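Local coordinates for polyphosphate kinase (Porphyromonas gingivalis, PDB 2O8R), which probably catalyses the reversible transfer of the terminal phosphate of ATP to a growing polyphosphate chain, with magnesium as cofactor, at residues T470-T478 with D592-I600; E641-Q649 with A681-K689. The protein carries 3 engineered substitutions. All blocks are in the same frame, centred on the assembly; numbering follows the deposited sequence.

Contact 1 of 2, residues T470-T478 with D592-I600. With SO4 (sulfate ion), chain G; SO4 (sulfate ion), chain F.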
loop_
_atom_site.group_PDB
_atom_site.type_symbol
_atom_site.label_atom_id
_atom_site.label_comp_id
_atom_site.label_asym_id
_atom_site.label_seq_id
_atom_site.Cartn_x
_atom_site.Cartn_y
_atom_site.Cartn_z
ATOM N N THR A 470 2.806 10.226 7.205
ATOM C CA THR A 470 1.463 10.557 7.635
ATOM C C THR A 470 0.908 11.705 6.779
ATOM O O THR A 470 1.671 12.493 6.225
ATOM C CB THR A 470 1.440 10.865 9.160
ATOM O OG1 THR A 470 0.335 11.717 9.470
ATOM C CG2 THR A 470 2.736 11.543 9.609
ATOM N N ALA A 471 -0.413 11.786 6.640
ATOM C CA ALA A 471 -1.021 12.840 5.824
ATOM C C ALA A 471 -1.065 14.159 6.583
ATOM O O ALA A 471 -0.886 15.230 6.000
ATOM C CB ALA A 471 -2.409 12.440 5.368
ATOM N N ARG A 472 -1.313 14.064 7.887
ATOM C CA ARG A 472 -1.146 15.186 8.800
ATOM C C ARG A 472 0.338 15.489 8.938
ATOM O O ARG A 472 1.168 14.580 9.071
ATOM C CB ARG A 472 -1.711 14.845 10.176
ATOM C CG ARG A 472 -1.650 15.965 11.190
ATOM C CD ARG A 472 -2.865 16.864 11.122
ATOM N NE ARG A 472 -3.465 16.989 12.449
ATOM C CZ ARG A 472 -3.313 18.038 13.250
ATOM N NH1 ARG A 472 -2.596 19.073 12.858
ATOM N NH2 ARG A 472 -3.890 18.059 14.438
ATOM N N ILE A 473 0.668 16.772 8.909
ATOM C CA ILE A 473 2.033 17.190 9.072
ATOM C C ILE A 473 2.357 17.348 10.554
ATOM O O ILE A 473 1.606 17.977 11.294
ATOM C CB ILE A 473 2.289 18.465 8.281
ATOM C CG1 ILE A 473 1.885 18.227 6.825
ATOM C CG2 ILE A 473 3.761 18.877 8.371
ATOM C CD1 ILE A 473 1.787 19.476 5.986
ATOM N N TYR A 474 3.468 16.744 10.974
ATOM C CA TYR A 474 3.936 16.804 12.365
ATOM C C TYR A 474 4.995 17.872 12.558
ATOM O O TYR A 474 5.962 17.924 11.820
ATOM C CB TYR A 474 4.543 15.455 12.796
ATOM C CG TYR A 474 3.526 14.455 13.295
ATOM C CD1 TYR A 474 2.341 14.231 12.594
ATOM C CD2 TYR A 474 3.747 13.735 14.460
ATOM C CE1 TYR A 474 1.416 13.341 13.033
ATOM C CE2 TYR A 474 2.803 12.824 14.918
ATOM C CZ TYR A 474 1.639 12.637 14.191
ATOM O OH TYR A 474 0.683 11.740 14.597
ATOM N N SER A 475 4.809 18.724 13.554
ATOM C CA SER A 475 5.885 19.581 14.008
ATOM C C SER A 475 6.728 18.771 15.005
ATOM O O SER A 475 6.193 18.186 15.955
ATOM C CB SER A 475 5.311 20.865 14.622
ATOM O OG SER A 475 6.277 21.599 15.354
ATOM N N ASP A 476 8.036 18.714 14.771
ATOM C CA ASP A 476 8.954 17.981 15.648
ATOM C C ASP A 476 10.324 18.649 15.686
ATOM O O ASP A 476 10.648 19.488 14.830
ATOM C CB ASP A 476 9.132 16.542 15.165
ATOM C CG ASP A 476 8.065 15.620 15.667
ATOM O OD1 ASP A 476 7.793 15.621 16.882
ATOM O OD2 ASP A 476 7.507 14.877 14.838
ATOM N N THR A 477 11.147 18.243 16.650
ATOM C CA THR A 477 12.469 18.837 16.812
ATOM C C THR A 477 13.597 17.794 16.892
ATOM O O THR A 477 13.511 16.799 17.626
ATOM C CB THR A 477 12.474 19.763 18.024
ATOM O OG1 THR A 477 11.455 20.758 17.846
ATOM C CG2 THR A 477 13.811 20.454 18.160
ATOM N N THR A 478 14.645 18.022 16.108
ATOM C CA THR A 478 15.751 17.086 16.004
ATOM C C THR A 478 17.082 17.780 16.293
ATOM O O THR A 478 17.391 18.823 15.699
ATOM C CB THR A 478 15.797 16.458 14.604
ATOM O OG1 THR A 478 14.630 15.646 14.410
ATOM C CG2 THR A 478 17.039 15.599 14.437
ATOM N N ASP A 592 -3.332 23.692 15.713
ATOM C CA ASP A 592 -3.314 24.391 14.442
ATOM C C ASP A 592 -3.132 23.293 13.375
ATOM O O ASP A 592 -3.283 22.101 13.676
ATOM C CB ASP A 592 -2.146 25.379 14.435
ATOM C CG ASP A 592 -2.337 26.562 13.471
ATOM O OD1 ASP A 592 -3.282 26.573 12.655
ATOM O OD2 ASP A 592 -1.508 27.500 13.528
HETATM N N MSE A 593 -2.798 23.681 12.144
HETATM C CA MSE A 593 -2.655 22.723 11.048
HETATM C C MSE A 593 -1.599 21.629 11.266
HETATM O O MSE A 593 -1.828 20.468 10.911
HETATM C CB MSE A 593 -2.361 23.453 9.750
HETATM C CG MSE A 593 -2.592 22.587 8.536
HETATM SE SE MSE A 593 -2.168 23.477 6.867
HETATM C CE MSE A 593 -3.503 22.578 5.757
ATOM N N TYR A 594 -0.448 22.001 11.824
ATOM C CA TYR A 594 0.592 21.035 12.139
ATOM C C TYR A 594 0.305 20.445 13.492
ATOM O O TYR A 594 -0.183 21.134 14.381
ATOM C CB TYR A 594 1.986 21.673 12.181
ATOM C CG TYR A 594 2.422 22.377 10.921
ATOM C CD1 TYR A 594 2.021 21.935 9.669
ATOM C CD2 TYR A 594 3.270 23.465 10.987
ATOM C CE1 TYR A 594 2.419 22.577 8.538
ATOM C CE2 TYR A 594 3.681 24.106 9.860
ATOM C CZ TYR A 594 3.252 23.668 8.637
ATOM O OH TYR A 594 3.671 24.330 7.507
ATOM N N LEU A 595 0.606 19.166 13.658
ATOM C CA LEU A 595 0.414 18.543 14.950
ATOM C C LEU A 595 1.602 18.919 15.833
ATOM O O LEU A 595 2.762 18.616 15.519
ATOM C CB LEU A 595 0.228 17.035 14.802
ATOM C CG LEU A 595 -0.146 16.207 16.029
ATOM C CD1 LEU A 595 -1.258 15.204 15.742
ATOM C CD2 LEU A 595 1.070 15.490 16.506
ATOM N N GLU A 596 1.294 19.625 16.917
ATOM C CA GLU A 596 2.295 20.135 17.845
ATOM C C GLU A 596 2.860 19.001 18.681
ATOM O O GLU A 596 2.355 18.673 19.750
ATOM C CB GLU A 596 1.677 21.202 18.733
ATOM C CG GLU A 596 1.384 22.508 18.018
ATOM C CD GLU A 596 2.643 23.273 17.633
ATOM O OE1 GLU A 596 3.665 23.164 18.336
ATOM O OE2 GLU A 596 2.611 23.989 16.620
ATOM N N HIS A 597 3.934 18.408 18.186
ATOM C CA HIS A 597 4.308 17.115 18.683
ATOM C C HIS A 597 5.585 17.175 19.477
ATOM O O HIS A 597 5.941 16.211 20.142
ATOM C CB HIS A 597 4.430 16.132 17.510
ATOM C CG HIS A 597 4.628 14.715 17.932
ATOM N ND1 HIS A 597 5.873 14.127 17.994
ATOM C CD2 HIS A 597 3.745 13.776 18.336
ATOM C CE1 HIS A 597 5.743 12.879 18.401
ATOM N NE2 HIS A 597 4.461 12.642 18.612
ATOM N N SER A 598 6.285 18.303 19.401
ATOM C CA SER A 598 7.523 18.487 20.161
ATOM C C SER A 598 7.295 18.249 21.647
ATOM O O SER A 598 6.222 18.559 22.195
ATOM C CB SER A 598 8.078 19.901 19.968
ATOM O OG SER A 598 8.599 20.076 18.667
ATOM N N ARG A 599 8.307 17.680 22.291
ATOM C CA ARG A 599 8.348 17.608 23.747
ATOM C C ARG A 599 9.625 18.288 24.208
ATOM O O ARG A 599 10.733 17.811 23.931
ATOM C CB ARG A 599 8.292 16.160 24.216
ATOM C CG ARG A 599 7.116 15.391 23.651
ATOM C CD ARG A 599 7.478 13.951 23.444
ATOM N NE ARG A 599 6.290 13.155 23.198
ATOM C CZ ARG A 599 6.110 12.366 22.145
ATOM N NH1 ARG A 599 7.060 12.241 21.233
ATOM N NH2 ARG A 599 4.975 11.686 22.017
ATOM N N ILE A 600 9.473 19.422 24.887
ATOM C CA ILE A 600 10.608 20.281 25.230
ATOM C C ILE A 600 10.492 20.805 26.658
ATOM O O ILE A 600 9.406 21.193 27.088
ATOM C CB ILE A 600 10.708 21.475 24.254
ATOM C CG1 ILE A 600 11.130 20.995 22.861
ATOM C CG2 ILE A 600 11.679 22.531 24.790
ATOM C CD1 ILE A 600 11.195 22.092 21.792
HETATM S S SO4 G . -2.482 10.364 8.630
HETATM O O1 SO4 G . -1.744 9.887 7.467
HETATM O O2 SO4 G . -3.819 9.780 8.607
HETATM O O3 SO4 G . -1.798 9.961 9.854
HETATM O O4 SO4 G . -2.588 11.816 8.606
HETATM S S SO4 F . 4.626 9.197 19.392
HETATM O O1 SO4 F . 4.006 10.038 18.371
HETATM O O2 SO4 F . 3.600 8.790 20.364
HETATM O O3 SO4 F . 5.205 8.014 18.759
HETATM O O4 SO4 F . 5.729 9.921 20.018
HETATM O O HOH W 1 -1.400 18.738 8.773
HETATM O O HOH W 2 5.527 24.347 15.784
#

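Contact 2 of 2, residues E641-Q649 with A681-K689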
loop_
_atom_site.group_PDB
_atom_site.type_symbol
_atom_site.label_atom_id
_atom_site.label_comp_id
_atom_site.label_asym_id
_atom_site.label_seq_id
_atom_site.Cartn_x
_atom_site.Cartn_y
_atom_site.Cartn_z
ATOM N N GLU A 641 17.389 29.651 20.667
ATOM C CA GLU A 641 16.428 29.538 19.578
ATOM C C GLU A 641 15.149 28.849 20.050
ATOM O O GLU A 641 14.054 29.319 19.755
ATOM C CB GLU A 641 17.048 28.795 18.403
ATOM C CG GLU A 641 16.202 28.747 17.137
ATOM C CD GLU A 641 16.908 27.991 16.019
ATOM O OE1 GLU A 641 17.342 26.844 16.245
ATOM O OE2 GLU A 641 17.047 28.544 14.913
ATOM N N ILE A 642 15.297 27.754 20.798
ATOM C CA ILE A 642 14.156 26.969 21.272
ATOM C C ILE A 642 13.248 27.832 22.131
ATOM O O ILE A 642 12.021 27.834 21.971
ATOM C CB ILE A 642 14.624 25.736 22.056
ATOM C CG1 ILE A 642 15.190 24.700 21.091
ATOM C CG2 ILE A 642 13.486 25.111 22.831
ATOM C CD1 ILE A 642 15.943 23.587 21.781
ATOM N N ILE A 643 13.869 28.596 23.018
ATOM C CA ILE A 643 13.138 29.516 23.867
ATOM C C ILE A 643 12.465 30.591 23.031
ATOM O O ILE A 643 11.300 30.917 23.269
ATOM C CB ILE A 643 14.044 30.112 24.956
ATOM C CG1 ILE A 643 14.682 28.961 25.737
ATOM C CG2 ILE A 643 13.242 30.953 25.903
ATOM C CD1 ILE A 643 15.584 29.380 26.831
ATOM N N ASP A 644 13.173 31.119 22.036
ATOM C CA ASP A 644 12.571 32.104 21.143
ATOM C C ASP A 644 11.268 31.531 20.591
ATOM O O ASP A 644 10.208 32.156 20.696
ATOM C CB ASP A 644 13.514 32.427 19.988
ATOM C CG ASP A 644 14.598 33.411 20.364
ATOM O OD1 ASP A 644 14.445 34.143 21.363
ATOM O OD2 ASP A 644 15.609 33.466 19.639
ATOM N N ILE A 645 11.371 30.316 20.045
ATOM C CA ILE A 645 10.266 29.596 19.427
ATOM C C ILE A 645 9.120 29.373 20.412
ATOM O O ILE A 645 7.964 29.733 20.132
ATOM C CB ILE A 645 10.768 28.262 18.827
ATOM C CG1 ILE A 645 11.553 28.529 17.541
ATOM C CG2 ILE A 645 9.614 27.307 18.545
ATOM C CD1 ILE A 645 12.570 27.471 17.228
ATOM N N LEU A 646 9.440 28.818 21.578
ATOM C CA LEU A 646 8.427 28.619 22.610
ATOM C C LEU A 646 7.771 29.927 23.032
ATOM O O LEU A 646 6.591 29.944 23.358
ATOM C CB LEU A 646 9.026 27.921 23.819
ATOM C CG LEU A 646 9.457 26.489 23.534
ATOM C CD1 LEU A 646 9.953 25.888 24.802
ATOM C CD2 LEU A 646 8.313 25.654 22.953
ATOM N N GLU A 647 8.534 31.019 23.012
ATOM C CA GLU A 647 7.991 32.333 23.332
ATOM C C GLU A 647 7.033 32.752 22.257
ATOM O O GLU A 647 5.937 33.234 22.554
ATOM C CB GLU A 647 9.093 33.380 23.505
ATOM C CG GLU A 647 9.741 33.352 24.877
ATOM C CD GLU A 647 10.927 34.274 24.972
ATOM O OE1 GLU A 647 10.979 35.258 24.199
ATOM O OE2 GLU A 647 11.808 34.014 25.821
ATOM N N ILE A 648 7.423 32.540 21.003
ATOM C CA ILE A 648 6.468 32.719 19.906
ATOM C C ILE A 648 5.178 31.932 20.169
ATOM O O ILE A 648 4.084 32.470 20.023
ATOM C CB ILE A 648 7.056 32.324 18.556
ATOM C CG1 ILE A 648 8.317 33.147 18.288
ATOM C CG2 ILE A 648 6.017 32.513 17.466
ATOM C CD1 ILE A 648 8.908 32.980 16.920
ATOM N N GLN A 649 5.295 30.674 20.592
ATOM C CA GLN A 649 4.085 29.917 20.871
ATOM C C GLN A 649 3.256 30.568 21.985
ATOM O O GLN A 649 2.039 30.703 21.849
ATOM C CB GLN A 649 4.371 28.432 21.137
ATOM C CG GLN A 649 5.040 27.715 19.966
ATOM C CD GLN A 649 4.801 26.211 19.960
ATOM O OE1 GLN A 649 4.673 25.582 21.011
ATOM N NE2 GLN A 649 4.740 25.628 18.765
ATOM N N ALA A 681 4.440 32.472 12.340
ATOM C CA ALA A 681 5.537 33.270 12.873
ATOM C C ALA A 681 6.860 32.516 13.005
ATOM O O ALA A 681 7.929 33.079 12.744
ATOM C CB ALA A 681 5.138 33.870 14.202
ATOM N N ILE A 682 6.782 31.252 13.420
ATOM C CA ILE A 682 7.967 30.423 13.597
ATOM C C ILE A 682 8.661 30.227 12.254
ATOM O O ILE A 682 9.896 30.274 12.165
ATOM C CB ILE A 682 7.634 29.063 14.218
ATOM C CG1 ILE A 682 7.331 29.217 15.704
ATOM C CG2 ILE A 682 8.788 28.087 14.048
ATOM C CD1 ILE A 682 6.937 27.895 16.368
ATOM N N TYR A 683 7.867 30.038 11.205
ATOM C CA TYR A 683 8.443 29.917 9.885
ATOM C C TYR A 683 9.169 31.191 9.467
ATOM O O TYR A 683 10.273 31.120 8.921
ATOM C CB TYR A 683 7.403 29.542 8.853
ATOM C CG TYR A 683 8.004 29.392 7.476
ATOM C CD1 TYR A 683 8.746 28.263 7.146
ATOM C CD2 TYR A 683 7.841 30.378 6.507
ATOM C CE1 TYR A 683 9.304 28.108 5.887
ATOM C CE2 TYR A 683 8.398 30.233 5.238
ATOM C CZ TYR A 683 9.129 29.094 4.939
ATOM O OH TYR A 683 9.686 28.938 3.694
ATOM N N ARG A 684 8.558 32.347 9.732
ATOM C CA ARG A 684 9.197 33.626 9.407
ATOM C C ARG A 684 10.480 33.824 10.194
ATOM O O ARG A 684 11.485 34.277 9.648
ATOM C CB ARG A 684 8.243 34.803 9.608
ATOM C CG ARG A 684 7.159 34.864 8.546
ATOM C CD ARG A 684 6.201 36.021 8.737
ATOM N NE ARG A 684 4.886 35.686 8.190
ATOM C CZ ARG A 684 3.780 35.535 8.917
ATOM N NH1 ARG A 684 3.806 35.713 10.239
ATOM N NH2 ARG A 684 2.635 35.219 8.316
ATOM N N TYR A 685 10.437 33.465 11.473
ATOM C CA TYR A 685 11.591 33.586 12.358
ATOM C C TYR A 685 12.781 32.779 11.827
ATOM O O TYR A 685 13.892 33.297 11.731
ATOM C CB TYR A 685 11.186 33.146 13.772
ATOM C CG TYR A 685 12.323 32.841 14.721
ATOM C CD1 TYR A 685 12.899 33.836 15.494
ATOM C CD2 TYR A 685 12.799 31.547 14.870
ATOM C CE1 TYR A 685 13.937 33.550 16.373
ATOM C CE2 TYR A 685 13.823 31.255 15.746
ATOM C CZ TYR A 685 14.392 32.260 16.497
ATOM O OH TYR A 685 15.430 31.961 17.366
ATOM N N LEU A 686 12.525 31.522 11.463
ATOM C CA LEU A 686 13.563 30.597 11.031
ATOM C C LEU A 686 14.077 30.945 9.647
ATOM O O LEU A 686 15.269 30.823 9.375
ATOM C CB LEU A 686 13.055 29.152 11.065
ATOM C CG LEU A 686 12.959 28.546 12.471
ATOM C CD1 LEU A 686 12.148 27.277 12.488
ATOM C CD2 LEU A 686 14.336 28.278 13.018
ATOM N N LYS A 687 13.175 31.387 8.778
ATOM C CA LYS A 687 13.556 31.819 7.447
ATOM C C LYS A 687 14.398 33.082 7.593
ATOM O O LYS A 687 15.442 33.220 6.954
ATOM C CB LYS A 687 12.316 32.084 6.604
ATOM C CG LYS A 687 12.607 32.386 5.146
ATOM C CD LYS A 687 11.359 32.905 4.442
ATOM C CE LYS A 687 11.718 33.436 3.060
ATOM N NZ LYS A 687 10.512 33.904 2.327
ATOM N N GLY A 688 13.946 33.979 8.467
ATOM C CA GLY A 688 14.686 35.186 8.804
ATOM C C GLY A 688 16.138 34.870 9.085
ATOM O O GLY A 688 17.024 35.309 8.364
ATOM N N LYS A 689 16.379 34.055 10.101
ATOM C CA LYS A 689 17.743 33.751 10.496
ATOM C C LYS A 689 18.583 33.112 9.371
ATOM O O LYS A 689 19.806 33.226 9.376
ATOM C CB LYS A 689 17.775 32.915 11.790
ATOM C CG LYS A 689 17.742 31.423 11.574
ATOM C CD LYS A 689 18.709 30.717 12.512
ATOM C CE LYS A 689 18.710 29.216 12.258
ATOM N NZ LYS A 689 19.461 28.481 13.293
#

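Contact 1 of 2, residues T470-T478 with D592-I600
His597 and Asp476 meet side chain to side chain where 595-596 runs parallel to the start of strand 474-481; His597 follows directly after the shorter strand and can be followed outward from its backbone. Its CB lies 3.1 Å from Ser475 O, which also accepts the backbone N-H of His597. With CG anti to the backbone N (chi1 -172°), the ring swings toward 470-478, and Tyr474 CD2 lies over one face of the imidazole, toward its rim, with the planes oblique at 48°. ND1 gives its hydrogen to Asp476 OD1 at 2.7 Å, on the carboxylate's syn lone pair and nearly in the imidazole plane, which fixes the ring's rotation. At the far edge NE2 reaches O1 of a sulfate at 2.7 Å, and Arg599 holds O4 of the same ion with NH1 and NH2. Imidazole suits this place because one nitrogen can bond the carboxylate while the other reaches an anion.

Leu595 CD2 sits over one face of the Tyr474 ring, 3.7 Å from its centroid, a CH-pi contact. The strands are joined by Leu595 N to Ile473 O and Ser475 N to Leu595 O, both 2.8 Å. Leu595 CB lies over one face of the Arg472 guanidinium, whose NH1 bonds Asp592 O. A second sulfate is bound by the backbone N of Ala471 and Arg472; both ions probably come from the crystallisation liquor.

This parallel pairing ties the two phospholipase D-like C-terminal domains together; Tyr474 and His597 are predicted ATP ligands near the predicted phosphohistidine His439, consistent with an anion-binding active site.

Contact 2 of 2, residues E641-Q649 with A681-K689
Tyr685 OH donates a 2.7 Å hydrogen bond to Asp644 OD2, the shortest polar link between these two helices. The acceptor uses its anti lone pair, on the side away from OD1, and the carboxylate plane is turned 76° from the phenol ring. Leaving its helix trans to the backbone N, the tyrosine reaches across from 681-689 as a knob among Glu641, Asp644, Ile645 and Ile648. Its parts meet different surroundings: CB lies against Ile648 CD1, CE2 has Ile645 CG1 4.0 Å away, and Glu641 CG comes in the ring plane at the edge, 3.3 Å from OH. A long aromatic residue with a polar tip suits this hole of mixed character, its ring against the isoleucines and its hydroxyl on the Asp644 carboxylate.

At the start of 641-649, Glu641 stretches out fully through CG and CD, bringing OE2 within 2.9 Å of Lys689 NZ in a salt bridge. The ammonium arrives on the syn side but 33° out of the carboxylate plane, and Leu686 CD2 packs against the same oxygen. From the middle of the segments toward Ile648 and Ala681 the packing is mainly apolar. Ile645 CG2 touches Ile682 CD1 at 3.5 Å, their side chains crossing at about a right angle, and Ile648 CG2 meets Ala681 CB at 3.6 Å, where a small methyl lets the branched isoleucine come close to the opposing helix.

The helix segments run nearly antiparallel, at 152° with axes 10.1 Å apart. Helix 636-651 turns its other flank, through Ile642 and Leu646, onto strand 600-603, while Ile645 and Leu686 both reach His348 of strand 345-349, so the pair bridges strands belonging to two different sheets.

Overall arrangement
Contact 1 is nearer the chain centre (about 9 Å, against about 23 Å for contact 2, centre to centre); both are partly buried, and only contact 2 includes an exposed touching residue, Lys689. The first joins the two C-terminal domains through backbone bonds, with backbone and side-chain donors that bind sulfates; the second packs two helices by isoleucines and a tyrosine, with charges toward one end. Their centres are about 15 Å apart and they touch directly: Glu596 OE1 of contact 1 meets Gln649 NE2 of contact 2 at 2.7 Å, probably a hydrogen bond, and Ile600 packs on Ile642 and Leu646. Strand 345-349 touches both, neighbouring strand 474-481 and the helix pair alike.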